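Local coordinates for protein 4-oxalmesaconate hydratase (Pseudomonas putida, PDB 5CGZ) that catalyses the zinc-dependent hydration of the enol form of oxalomesaconate to 4-carboxy-4-hydroxy-2-oxoadipate, the third step of gallate degradation, at residues Val6-His10 with Leu111-Leu115; Ser38-Glu44 with Gly84-Met88. All coordinates share one frame; numbering follows the deposited sequence. Where two conformers were deposited one is given.

Interaction 1. Residues Val6-His10 with Leu111-Leu115; sequences VVSAH and LSHSL. With ZN (zinc ion), chain C.
Val7 N donates to Leu111 O (2.8 Å), a bond between two parallel strands, 3-8 and 110-112, at the centre of the Rossmann-like sheet. Val6 and Leu111 lie on the same face of the sheet, and Val6 CG2 meets Leu111 CB at 4.1 Å. One residue on, a side chain takes over the pairing: Ser112 carries OG anti to its own backbone N (chi1 -164°), which brings the hydroxyl to Val7 O at 2.7 Å, where it donates from a position tilted from the carbonyl plane. His113 then bridges the widening gap. With CG beside its backbone N (chi1 -61°), the ring swings back toward Ala9, and NE2 accepts the Ala9 N-H at 2.9 Å along a nearly straight line, 17° out of the ring plane. Ala9 CB also lies 3.4 Å from His113 NE2. A leucine in place of His113 would probably leave the buried Ala9 N-H without its acceptor and the loop leading to His10 freer to shift. His10 binds the zinc ion through ND1 (2.1 Å), while Ala9 CB sits over the centre of one face of its ring; Asp13, Glu44 and His123 are the other protein ligands. His113, its ring stacked on that of His123, is thus a second-shell group: by accepting the hydrogen bond of Ala9 N through NE2, it positions the residue preceding a metal ligand.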
loop_
_atom_site.group_PDB
_atom_site.type_symbol
_atom_site.label_atom_id
_atom_site.label_comp_id
_atom_site.label_asym_id
_atom_site.label_seq_id
_atom_site.Cartn_x
_atom_site.Cartn_y
_atom_site.Cartn_z
ATOM N N VAL A 6 10.495 -16.471 -21.669
ATOM C CA VAL A 6 11.131 -16.020 -20.442
ATOM C C VAL A 6 12.074 -14.872 -20.787
ATOM O O VAL A 6 12.919 -15.011 -21.670
ATOM C CB VAL A 6 11.900 -17.166 -19.746
ATOM C CG1 VAL A 6 12.618 -16.664 -18.486
ATOM C CG2 VAL A 6 10.947 -18.298 -19.418
ATOM N N VAL A 7 11.906 -13.729 -20.128
ATOM C CA VAL A 7 12.821 -12.601 -20.329
ATOM C C VAL A 7 13.719 -12.404 -19.107
ATOM O O VAL A 7 13.272 -11.962 -18.045
ATOM C CB VAL A 7 12.070 -11.306 -20.624
ATOM C CG1 VAL A 7 13.060 -10.178 -20.908
ATOM C CG2 VAL A 7 11.142 -11.510 -21.811
ATOM N N SER A 8 14.990 -12.741 -19.291
ATOM C CA SER A 8 15.988 -12.789 -18.232
ATOM C C SER A 8 16.942 -11.592 -18.349
ATOM O O SER A 8 17.534 -11.388 -19.409
ATOM C CB SER A 8 16.744 -14.122 -18.339
ATOM O OG SER A 8 17.673 -14.308 -17.301
ATOM N N ALA A 9 17.087 -10.784 -17.297
ATOM C CA ALA A 9 17.968 -9.609 -17.393
ATOM C C ALA A 9 19.426 -10.019 -17.633
ATOM O O ALA A 9 20.123 -9.459 -18.481
ATOM C CB ALA A 9 17.876 -8.756 -16.139
ATOM N N HIS A 10 19.867 -10.999 -16.858
ATOM C CA HIS A 10 21.216 -11.531 -16.942
ATOM C C HIS A 10 21.092 -13.011 -17.266
ATOM O O HIS A 10 20.083 -13.628 -16.934
ATOM C CB HIS A 10 21.953 -11.301 -15.626
ATOM C CG HIS A 10 21.802 -9.905 -15.100
ATOM N ND1 HIS A 10 21.090 -9.609 -13.954
ATOM C CD2 HIS A 10 22.241 -8.718 -15.585
ATOM C CE1 HIS A 10 21.118 -8.304 -13.745
ATOM N NE2 HIS A 10 21.807 -7.739 -14.723
ATOM N N LEU A 111 7.462 -15.015 -18.406
ATOM C CA LEU A 111 8.074 -14.920 -17.080
ATOM C C LEU A 111 9.195 -13.887 -17.109
ATOM O O LEU A 111 10.019 -13.888 -18.029
ATOM C CB LEU A 111 8.631 -16.277 -16.637
ATOM C CG LEU A 111 7.725 -17.498 -16.754
ATOM C CD1 LEU A 111 8.404 -18.703 -16.132
ATOM C CD2 LEU A 111 6.395 -17.221 -16.075
ATOM N N SER A 112 9.228 -12.996 -16.123
ATOM C CA SER A 112 10.355 -12.074 -16.004
ATOM C C SER A 112 10.514 -11.640 -14.543
ATOM O O SER A 112 9.964 -12.289 -13.644
ATOM C CB SER A 112 10.180 -10.869 -16.939
ATOM O OG SER A 112 11.410 -10.173 -17.104
ATOM N N HIS A 113 11.251 -10.553 -14.310
ATOM C CA HIS A 113 11.630 -10.134 -12.947
ATOM C C HIS A 113 10.564 -9.304 -12.225
ATOM O O HIS A 113 9.650 -8.780 -12.850
ATOM C CB HIS A 113 12.928 -9.315 -12.984
ATOM C CG HIS A 113 14.109 -10.061 -13.520
ATOM N ND1 HIS A 113 15.035 -10.681 -12.701
ATOM C CD2 HIS A 113 14.537 -10.272 -14.785
ATOM C CE1 HIS A 113 15.969 -11.245 -13.440
ATOM N NE2 HIS A 113 15.692 -11.010 -14.714
ATOM N N SER A 114 10.711 -9.158 -10.911
ATOM C CA SER A 114 9.835 -8.274 -10.145
ATOM C C SER A 114 10.035 -6.831 -10.592
ATOM O O SER A 114 11.112 -6.471 -11.076
ATOM C CB SER A 114 10.109 -8.410 -8.635
ATOM O OG SER A 114 11.439 -8.014 -8.317
ATOM N N LEU A 115 9.014 -5.999 -10.412
ATOM C CA LEU A 115 9.074 -4.606 -10.869
ATOM C C LEU A 115 9.800 -3.693 -9.884
ATOM O O LEU A 115 10.103 -2.553 -10.204
ATOM C CB LEU A 115 7.664 -4.066 -11.144
ATOM C CG LEU A 115 7.235 -4.269 -12.608
ATOM C CD1 LEU A 115 5.930 -3.583 -12.929
ATOM C CD2 LEU A 115 8.336 -3.770 -13.553
HETATM ZN ZN ZN C . 20.224 -10.855 -12.560
HETATM O O HOH W 1 20.898 -12.070 -10.492
#

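Interaction 2. Residues Ser38-Glu44 with Gly84-Met88; sequences SFGERGE and GDYPM. With ZN (zinc ion), chain C.
Asp85 pushes its carboxylate into the turn formed by Gly40-Gly43. Its CB lies 3.4 Å from Ser38 OG, a hydroxyl whose main partner is Ala9 O. Beyond it, CG stands between the backbone N and the carbonyl carbon (chi1 70°), which directs the carboxylate at the turn's amides. OD1 receives Arg42 N at 3.0 Å on its syn lone pair. OD2 accepts the Gly43 N-H at 2.9 Å, from the syn side but 24° out of the carboxylate plane, and is also reached weakly by Arg42 N. Glu41 slides past Asp85 in the opposite direction, its CD 3.2 Å from Asp85 OD1. This Glu41 carboxylate takes the Phe39 N-H on OE1, while OE2 accepts from a water that in turn accepts from Gly84 N, a bridge between the two loops.

Arg42 reaches back over the 84-88 loop. The edge of its guanidinium grips Tyr86 O side-on, NE at 3.0 Å and NH2 at 2.9 Å, both nitrogens coming from the same face of that carbonyl's plane; a salt bridge from NH1 to Glu56 holds the other end. Gly43 CA sits almost squarely over the Tyr86 ring, 3.4 Å from its centroid, a CH-pi contact so close that a side chain at this glycine would run into the ring. A cis peptide precedes Pro87.

Glu44, directly after this turn, binds zinc through OE2 at 2.0 Å. The closeness of the Asp85 and Glu41 carboxylates is probably tolerated because backbone N-H groups, and Arg42 nearby, offset their charge. Separately, the bonds from Arg42 N and Gly43 N to Asp85 hold the turn, which probably places Glu44 at the metal.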
loop_
_atom_site.group_PDB
_atom_site.type_symbol
_atom_site.label_atom_id
_atom_site.label_comp_id
_atom_site.label_asym_id
_atom_site.label_seq_id
_atom_site.Cartn_x
_atom_site.Cartn_y
_atom_site.Cartn_z
ATOM N N SER A 38 21.273 -9.618 -21.219
ATOM C CA SER A 38 22.712 -9.446 -21.033
ATOM C C SER A 38 23.269 -10.723 -20.426
ATOM O O SER A 38 22.520 -11.663 -20.187
ATOM C CB SER A 38 23.018 -8.240 -20.136
ATOM O OG SER A 38 22.795 -8.561 -18.771
ATOM N N PHE A 39 24.569 -10.765 -20.165
ATOM C CA PHE A 39 25.170 -11.963 -19.590
ATOM C C PHE A 39 25.459 -11.827 -18.097
ATOM O O PHE A 39 25.968 -12.767 -17.480
ATOM C CB PHE A 39 26.474 -12.311 -20.321
ATOM C CG PHE A 39 26.288 -12.664 -21.776
ATOM C CD1 PHE A 39 25.948 -13.957 -22.154
ATOM C CD2 PHE A 39 26.472 -11.709 -22.761
ATOM C CE1 PHE A 39 25.786 -14.287 -23.488
ATOM C CE2 PHE A 39 26.312 -12.027 -24.103
ATOM C CZ PHE A 39 25.973 -13.316 -24.469
ATOM N N GLY A 40 25.152 -10.664 -17.520
ATOM C CA GLY A 40 25.537 -10.385 -16.138
ATOM C C GLY A 40 27.052 -10.329 -16.025
ATOM O O GLY A 40 27.635 -10.631 -14.976
ATOM N N GLU A 41 27.690 -9.922 -17.119
ATOM C CA GLU A 41 29.145 -9.975 -17.237
ATOM C C GLU A 41 29.865 -9.059 -16.231
ATOM O O GLU A 41 30.945 -9.387 -15.752
ATOM C CB GLU A 41 29.572 -9.640 -18.679
ATOM C CG GLU A 41 29.145 -8.259 -19.218
ATOM C CD GLU A 41 27.768 -8.262 -19.897
ATOM O OE1 GLU A 41 26.960 -9.184 -19.638
ATOM O OE2 GLU A 41 27.489 -7.334 -20.689
ATOM N N ARG A 42 29.267 -7.929 -15.881
ATOM C CA ARG A 42 29.928 -7.000 -14.960
ATOM C C ARG A 42 29.505 -7.164 -13.494
ATOM O O ARG A 42 30.331 -7.020 -12.588
ATOM C CB ARG A 42 29.683 -5.560 -15.413
ATOM C CG ARG A 42 30.355 -5.241 -16.747
ATOM C CD ARG A 42 29.530 -4.279 -17.594
ATOM N NE ARG A 42 29.326 -2.991 -16.936
ATOM C CZ ARG A 42 30.183 -1.976 -16.999
ATOM N NH1 ARG A 42 31.316 -2.106 -17.678
ATOM N NH2 ARG A 42 29.911 -0.832 -16.380
ATOM N N GLY A 43 28.233 -7.473 -13.247
ATOM C CA GLY A 43 27.740 -7.508 -11.878
ATOM C C GLY A 43 27.337 -8.858 -11.305
ATOM O O GLY A 43 27.012 -8.950 -10.127
ATOM N N GLU A 44 27.333 -9.902 -12.128
ATOM C CA GLU A 44 26.962 -11.237 -11.655
ATOM C C GLU A 44 28.042 -12.260 -12.032
ATOM O O GLU A 44 27.741 -13.423 -12.310
ATOM C CB GLU A 44 25.593 -11.662 -12.223
ATOM C CG GLU A 44 24.413 -10.739 -11.839
ATOM C CD GLU A 44 23.032 -11.315 -12.212
ATOM O OE1 GLU A 44 22.970 -12.301 -12.976
ATOM O OE2 GLU A 44 21.998 -10.789 -11.732
ATOM N N GLY A 84 24.381 -5.446 -22.386
ATOM C CA GLY A 84 25.224 -4.987 -21.288
ATOM C C GLY A 84 24.505 -4.839 -19.953
ATOM O O GLY A 84 23.356 -4.392 -19.903
ATOM N N ASP A 85 25.185 -5.213 -18.870
ATOM C CA ASP A 85 24.622 -5.095 -17.524
ATOM C C ASP A 85 25.385 -4.068 -16.688
ATOM O O ASP A 85 26.492 -3.673 -17.047
ATOM C CB ASP A 85 24.647 -6.446 -16.812
ATOM C CG ASP A 85 26.064 -6.890 -16.463
ATOM O OD1 ASP A 85 26.976 -6.659 -17.286
ATOM O OD2 ASP A 85 26.266 -7.451 -15.363
ATOM N N TYR A 86 24.785 -3.644 -15.578
ATOM C CA TYR A 86 25.450 -2.779 -14.595
ATOM C C TYR A 86 26.214 -1.615 -15.200
ATOM O O TYR A 86 27.428 -1.543 -15.044
ATOM C CB TYR A 86 26.428 -3.589 -13.744
ATOM C CG TYR A 86 25.792 -4.427 -12.659
ATOM C CD1 TYR A 86 24.998 -5.522 -12.978
ATOM C CD2 TYR A 86 26.013 -4.143 -11.315
ATOM C CE1 TYR A 86 24.427 -6.306 -11.995
ATOM C CE2 TYR A 86 25.441 -4.929 -10.311
ATOM C CZ TYR A 86 24.649 -6.003 -10.661
ATOM O OH TYR A 86 24.083 -6.793 -9.682
ATOM N N PRO A 87 25.511 -0.684 -15.859
ATOM C CA PRO A 87 24.053 -0.642 -15.975
ATOM C C PRO A 87 23.532 -1.230 -17.272
ATOM O O PRO A 87 24.133 -1.047 -18.337
ATOM C CB PRO A 87 23.757 0.859 -15.942
ATOM C CG PRO A 87 24.926 1.427 -16.740
ATOM C CD PRO A 87 26.131 0.550 -16.377
ATOM N N MET A 88 22.396 -1.910 -17.184
ATOM C CA MET A 88 21.632 -2.254 -18.368
ATOM C C MET A 88 20.816 -1.036 -18.806
ATOM O O MET A 88 20.147 -0.398 -17.992
ATOM C CB MET A 88 20.724 -3.453 -18.088
ATOM C CG MET A 88 20.073 -4.039 -19.324
ATOM S SD MET A 88 19.337 -5.661 -18.982
ATOM C CE MET A 88 17.699 -5.157 -18.526
HETATM ZN ZN ZN C . 20.224 -10.855 -12.560
HETATM O O HOH W 2 25.425 -8.157 -22.336
HETATM O O HOH W 1 20.898 -12.070 -10.492
#

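How the interactions relate
From the N terminus, strand 3-8 carries the first half of interaction 1 at its C-terminal end, and that contact closes a long excursion when the chain returns at 111-115. Within that excursion strand 31-36 gives way to the 38-44 loop, which interaction 2 joins to 84-88, the loop after strand 76-80; the shorter loop is therefore contained in the longer one, without crossing. Interaction 1 ties central strands together, whereas interaction 2 joins connections beyond two neighbouring strands of the same sheet. They meet where Ser38 OG probably hydrogen-bonds Ala9 O, and where His10 packs against Asp85. Both contribute a ligand to the same zinc ion, His10 from one and Glu44 from the other, and share its water.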